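Local structure of uroporphyrinogen III synthase (Thermus thermophilus, 1WCW) at residues Gln52-Leu64 / Ala149-Met161. The protein probably catalyses the cyclisation of the linear tetrapyrrole hydroxymethylbilane to uroporphyrinogen III, a step in tetrapyrrole biosynthesis. Numbering follows the deposited sequence.
Sequences QVRALAQGVDLFL and ALAERGYRVLPLM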
loop_
_atom_site.group_PDB
_atom_site.type_symbol
_atom_site.label_atom_id
_atom_site.label_comp_id
_atom_site.label_asym_id
_atom_site.label_seq_id
_atom_site.Cartn_x
_atom_site.Cartn_y
_atom_site.Cartn_z
ATOM N N GLN A 52 21.222 9.057 -4.179
ATOM C CA GLN A 52 20.904 7.762 -3.564
ATOM C C GLN A 52 21.096 6.629 -4.574
ATOM O O GLN A 52 21.590 5.573 -4.215
ATOM C CB GLN A 52 19.464 7.740 -3.114
ATOM C CG GLN A 52 19.049 8.943 -2.213
ATOM C CD GLN A 52 19.934 9.126 -1.022
ATOM O OE1 GLN A 52 20.059 8.236 -0.167
ATOM N NE2 GLN A 52 20.543 10.317 -0.923
ATOM N N VAL A 53 20.727 6.876 -5.841
ATOM C CA VAL A 53 20.885 5.844 -6.876
ATOM C C VAL A 53 22.362 5.590 -7.132
ATOM O O VAL A 53 22.800 4.438 -7.287
ATOM C CB VAL A 53 20.149 6.227 -8.181
ATOM C CG1 VAL A 53 20.228 4.978 -9.110
ATOM C CG2 VAL A 53 18.645 6.522 -7.924
ATOM N N ARG A 54 23.167 6.658 -7.150
ATOM C CA ARG A 54 24.627 6.484 -7.334
ATOM C C ARG A 54 25.248 5.650 -6.199
ATOM O O ARG A 54 26.103 4.782 -6.431
ATOM C CB ARG A 54 25.333 7.847 -7.374
ATOM C CG ARG A 54 25.044 8.626 -8.640
ATOM C CD ARG A 54 25.719 10.019 -8.616
ATOM N NE ARG A 54 25.689 10.626 -9.940
ATOM C CZ ARG A 54 26.263 10.100 -11.028
ATOM N NH1 ARG A 54 26.167 10.732 -12.191
ATOM N NH2 ARG A 54 26.942 8.954 -10.960
ATOM N N ALA A 55 24.760 5.919 -4.982
ATOM C CA ALA A 55 25.231 5.159 -3.839
ATOM C C ALA A 55 24.877 3.678 -4.000
ATOM O O ALA A 55 25.697 2.773 -3.709
ATOM C CB ALA A 55 24.657 5.719 -2.537
ATOM N N LEU A 56 23.623 3.398 -4.405
ATOM C CA LEU A 56 23.253 2.007 -4.636
ATOM C C LEU A 56 24.168 1.370 -5.699
ATOM O O LEU A 56 24.567 0.182 -5.603
ATOM C CB LEU A 56 21.788 1.938 -5.103
ATOM C CG LEU A 56 21.263 0.617 -5.554
ATOM C CD1 LEU A 56 21.312 -0.369 -4.379
ATOM C CD2 LEU A 56 19.807 0.803 -6.041
ATOM N N ALA A 57 24.525 2.139 -6.748
ATOM C CA ALA A 57 25.358 1.579 -7.826
ATOM C C ALA A 57 26.797 1.207 -7.361
ATOM O O ALA A 57 27.494 0.497 -8.067
ATOM C CB ALA A 57 25.414 2.612 -9.018
ATOM N N GLN A 58 27.186 1.718 -6.213
ATOM C CA GLN A 58 28.509 1.411 -5.629
ATOM C C GLN A 58 28.482 0.056 -4.907
ATOM O O GLN A 58 29.543 -0.440 -4.513
ATOM C CB GLN A 58 28.897 2.475 -4.608
ATOM C CG GLN A 58 28.970 3.857 -5.165
ATOM C CD GLN A 58 29.913 3.923 -6.304
ATOM O OE1 GLN A 58 31.087 3.532 -6.198
ATOM N NE2 GLN A 58 29.419 4.405 -7.422
ATOM N N GLY A 59 27.298 -0.557 -4.764
ATOM C CA GLY A 59 27.182 -1.841 -4.097
ATOM C C GLY A 59 26.598 -1.681 -2.686
ATOM O O GLY A 59 26.897 -0.754 -1.903
ATOM N N VAL A 60 25.730 -2.651 -2.355
ATOM C CA VAL A 60 25.085 -2.731 -1.029
ATOM C C VAL A 60 25.036 -4.200 -0.600
ATOM O O VAL A 60 25.102 -5.114 -1.431
ATOM C CB VAL A 60 23.626 -2.156 -1.034
ATOM C CG1 VAL A 60 23.660 -0.680 -1.419
ATOM C CG2 VAL A 60 22.729 -2.920 -1.985
ATOM N N ASP A 61 24.852 -4.375 0.693
ATOM C CA ASP A 61 24.816 -5.747 1.194
ATOM C C ASP A 61 23.445 -6.334 1.179
ATOM O O ASP A 61 23.284 -7.535 0.999
ATOM C CB ASP A 61 25.403 -5.704 2.596
ATOM C CG ASP A 61 26.812 -5.235 2.545
ATOM O OD1 ASP A 61 27.646 -6.028 2.074
ATOM O OD2 ASP A 61 27.058 -4.035 2.853
ATOM N N LEU A 62 22.452 -5.471 1.326
ATOM C CA LEU A 62 21.076 -5.914 1.369
ATOM C C LEU A 62 20.228 -4.895 0.620
ATOM O O LEU A 62 20.473 -3.684 0.676
ATOM C CB LEU A 62 20.622 -6.025 2.829
ATOM C CG LEU A 62 19.251 -6.598 3.141
ATOM C CD1 LEU A 62 19.322 -7.275 4.531
ATOM C CD2 LEU A 62 18.237 -5.557 3.090
ATOM N N PHE A 63 19.239 -5.408 -0.085
ATOM C CA PHE A 63 18.264 -4.583 -0.783
ATOM C C PHE A 63 16.884 -5.053 -0.368
ATOM O O PHE A 63 16.520 -6.203 -0.508
ATOM C CB PHE A 63 18.423 -4.725 -2.318
ATOM C CG PHE A 63 17.396 -3.910 -3.102
ATOM C CD1 PHE A 63 17.471 -2.509 -3.147
ATOM C CD2 PHE A 63 16.332 -4.529 -3.725
ATOM C CE1 PHE A 63 16.444 -1.751 -3.814
ATOM C CE2 PHE A 63 15.347 -3.790 -4.381
ATOM C CZ PHE A 63 15.390 -2.435 -4.419
ATOM N N LEU A 64 16.080 -4.137 0.138
ATOM C CA LEU A 64 14.742 -4.419 0.587
ATOM C C LEU A 64 13.711 -3.657 -0.276
ATOM O O LEU A 64 13.655 -2.377 -0.234
ATOM C CB LEU A 64 14.601 -4.071 2.066
ATOM C CG LEU A 64 13.420 -4.700 2.847
ATOM C CD1 LEU A 64 13.708 -4.456 4.319
ATOM C CD2 LEU A 64 12.058 -4.139 2.459
ATOM N N ALA A 149 14.616 -1.713 12.607
ATOM C CA ALA A 149 15.144 -3.087 12.605
ATOM C C ALA A 149 16.418 -3.214 11.740
ATOM O O ALA A 149 17.371 -3.898 12.135
ATOM C CB ALA A 149 14.104 -4.029 12.116
ATOM N N LEU A 150 16.510 -2.548 10.577
ATOM C CA LEU A 150 17.706 -2.651 9.761
ATOM C C LEU A 150 18.886 -2.121 10.551
ATOM O O LEU A 150 19.984 -2.718 10.491
ATOM C CB LEU A 150 17.550 -1.858 8.467
ATOM C CG LEU A 150 16.647 -2.570 7.463
ATOM C CD1 LEU A 150 16.309 -1.568 6.385
ATOM C CD2 LEU A 150 17.312 -3.838 6.923
ATOM N N ALA A 151 18.692 -1.022 11.282
ATOM C CA ALA A 151 19.808 -0.469 12.075
ATOM C C ALA A 151 20.185 -1.421 13.198
ATOM O O ALA A 151 21.393 -1.658 13.436
ATOM C CB ALA A 151 19.405 0.913 12.647
ATOM N N GLU A 152 19.192 -2.011 13.857
ATOM C CA GLU A 152 19.468 -2.982 14.936
ATOM C C GLU A 152 20.241 -4.186 14.398
ATOM O O GLU A 152 21.096 -4.775 15.097
ATOM C CB GLU A 152 18.167 -3.436 15.608
ATOM C CG GLU A 152 17.538 -2.401 16.510
ATOM C CD GLU A 152 16.236 -2.913 17.149
ATOM O OE1 GLU A 152 15.290 -3.317 16.414
ATOM O OE2 GLU A 152 16.154 -2.916 18.398
ATOM N N ARG A 153 19.952 -4.574 13.165
ATOM C CA ARG A 153 20.636 -5.699 12.542
ATOM C C ARG A 153 22.051 -5.382 12.065
ATOM O O ARG A 153 22.726 -6.265 11.530
ATOM C CB ARG A 153 19.797 -6.192 11.342
ATOM C CG ARG A 153 18.504 -6.853 11.686
ATOM C CD ARG A 153 18.653 -8.137 12.485
ATOM N NE ARG A 153 17.387 -8.850 12.389
ATOM C CZ ARG A 153 16.348 -8.578 13.164
ATOM N NH1 ARG A 153 16.457 -7.646 14.101
ATOM N NH2 ARG A 153 15.168 -9.123 12.926
ATOM N N GLY A 154 22.498 -4.131 12.185
ATOM C CA GLY A 154 23.881 -3.796 11.862
ATOM C C GLY A 154 24.144 -2.970 10.609
ATOM O O GLY A 154 25.282 -2.639 10.273
ATOM N N TYR A 155 23.084 -2.567 9.887
ATOM C CA TYR A 155 23.279 -1.845 8.656
ATOM C C TYR A 155 23.085 -0.335 8.735
ATOM O O TYR A 155 22.296 0.175 9.522
ATOM C CB TYR A 155 22.236 -2.336 7.610
ATOM C CG TYR A 155 22.283 -3.819 7.362
ATOM C CD1 TYR A 155 21.377 -4.663 7.998
ATOM C CD2 TYR A 155 23.222 -4.361 6.528
ATOM C CE1 TYR A 155 21.412 -6.032 7.801
ATOM C CE2 TYR A 155 23.292 -5.737 6.317
ATOM C CZ TYR A 155 22.369 -6.559 6.977
ATOM O OH TYR A 155 22.455 -7.937 6.788
ATOM N N ARG A 156 23.814 0.310 7.852
ATOM C CA ARG A 156 23.549 1.711 7.581
ATOM C C ARG A 156 22.378 1.691 6.520
ATOM O O ARG A 156 22.516 0.980 5.491
ATOM C CB ARG A 156 24.732 2.388 6.946
ATOM C CG ARG A 156 24.482 3.869 6.595
ATOM C CD ARG A 156 25.772 4.538 6.049
ATOM N NE ARG A 156 26.285 3.851 4.858
ATOM C CZ ARG A 156 27.452 4.085 4.255
ATOM N NH1 ARG A 156 27.787 3.391 3.167
ATOM N NH2 ARG A 156 28.296 4.996 4.729
ATOM N N VAL A 157 21.345 2.467 6.736
ATOM C CA VAL A 157 20.189 2.473 5.807
ATOM C C VAL A 157 20.381 3.484 4.683
ATOM O O VAL A 157 20.735 4.649 4.954
ATOM C CB VAL A 157 18.875 2.744 6.536
ATOM C CG1 VAL A 157 17.692 2.818 5.525
ATOM C CG2 VAL A 157 18.600 1.601 7.514
ATOM N N LEU A 158 20.191 3.044 3.423
ATOM C CA LEU A 158 20.275 3.924 2.237
ATOM C C LEU A 158 18.829 3.970 1.715
ATOM O O LEU A 158 18.366 3.040 1.107
ATOM C CB LEU A 158 21.252 3.308 1.249
ATOM C CG LEU A 158 21.232 3.965 -0.147
ATOM C CD1 LEU A 158 21.786 5.405 -0.065
ATOM C CD2 LEU A 158 22.052 3.133 -1.053
ATOM N N PRO A 159 18.084 5.041 1.991
ATOM C CA PRO A 159 16.711 5.114 1.538
ATOM C C PRO A 159 16.646 5.444 0.046
ATOM O O PRO A 159 17.435 6.286 -0.423
ATOM C CB PRO A 159 16.129 6.226 2.406
ATOM C CG PRO A 159 17.332 7.143 2.590
ATOM C CD PRO A 159 18.496 6.253 2.755
ATOM N N LEU A 160 15.684 4.872 -0.659
ATOM C CA LEU A 160 15.477 5.187 -2.083
ATOM C C LEU A 160 14.006 5.371 -2.266
ATOM O O LEU A 160 13.251 4.442 -2.110
ATOM C CB LEU A 160 15.949 4.032 -2.965
ATOM C CG LEU A 160 17.462 3.713 -2.884
ATOM C CD1 LEU A 160 17.667 2.216 -2.976
ATOM C CD2 LEU A 160 18.210 4.383 -4.037
ATOM N N MET A 161 13.578 6.594 -2.608
ATOM C CA MET A 161 12.146 6.877 -2.740
ATOM C C MET A 161 11.881 7.358 -4.148
ATOM O O MET A 161 11.895 8.617 -4.408
ATOM C CB MET A 161 11.782 7.894 -1.675
ATOM C CG MET A 161 10.296 8.131 -1.613
ATOM S SD MET A 161 9.850 9.473 -0.426
ATOM C CE MET A 161 10.336 8.692 1.058
#
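The backbone O of Q52 takes the N-H of L56 at 3.0 Å, the usual helical bond, while CD2 of L160 rests against that same oxygen at 3.6 Å. No hydrogen bond crosses between the segments; apolar contacts carry the interface. The side chain of Q52 runs past that of L158 in the opposite direction, and a bend at chi2 (-54°) turns its amide back over the neighbouring strand, bringing OE1 within 3.3 Å of L158 CD1. OE1 is equally near P159 O, but two acceptors cannot bond; NE2 is hydrogen-bonded just outside the two segments. With an alanine here, L158 CD1 would probably lose the amide oxygen lying against it and a gap would open beside P159. L158 then forks: CD1 meets A55 CB at 3.8 Å, whereas CD2 faces L56 N and V60 CG1. Such is the layering of the alpha/beta domain built on the six-stranded mixed sheet, one of two in this HemD-family protein: helix 50-57 covers one face, and strand 132-137 separates strand 62-65 from strand 155-167. On this face the side chains of L160 and L56 lie roughly perpendicular, CD1 of L160 4.0 Å from CD2 of L56 and touching the edge of the F63 ring; L74 of helix 68-80 borders all three. The other face carries L62 and L64, which meet L150 of helix 144-152. L62 CD1 approaches the Y155 ring obliquely, 4.0 Å from CZ, and the phenol OH is hydrogen-bonded to P128 O.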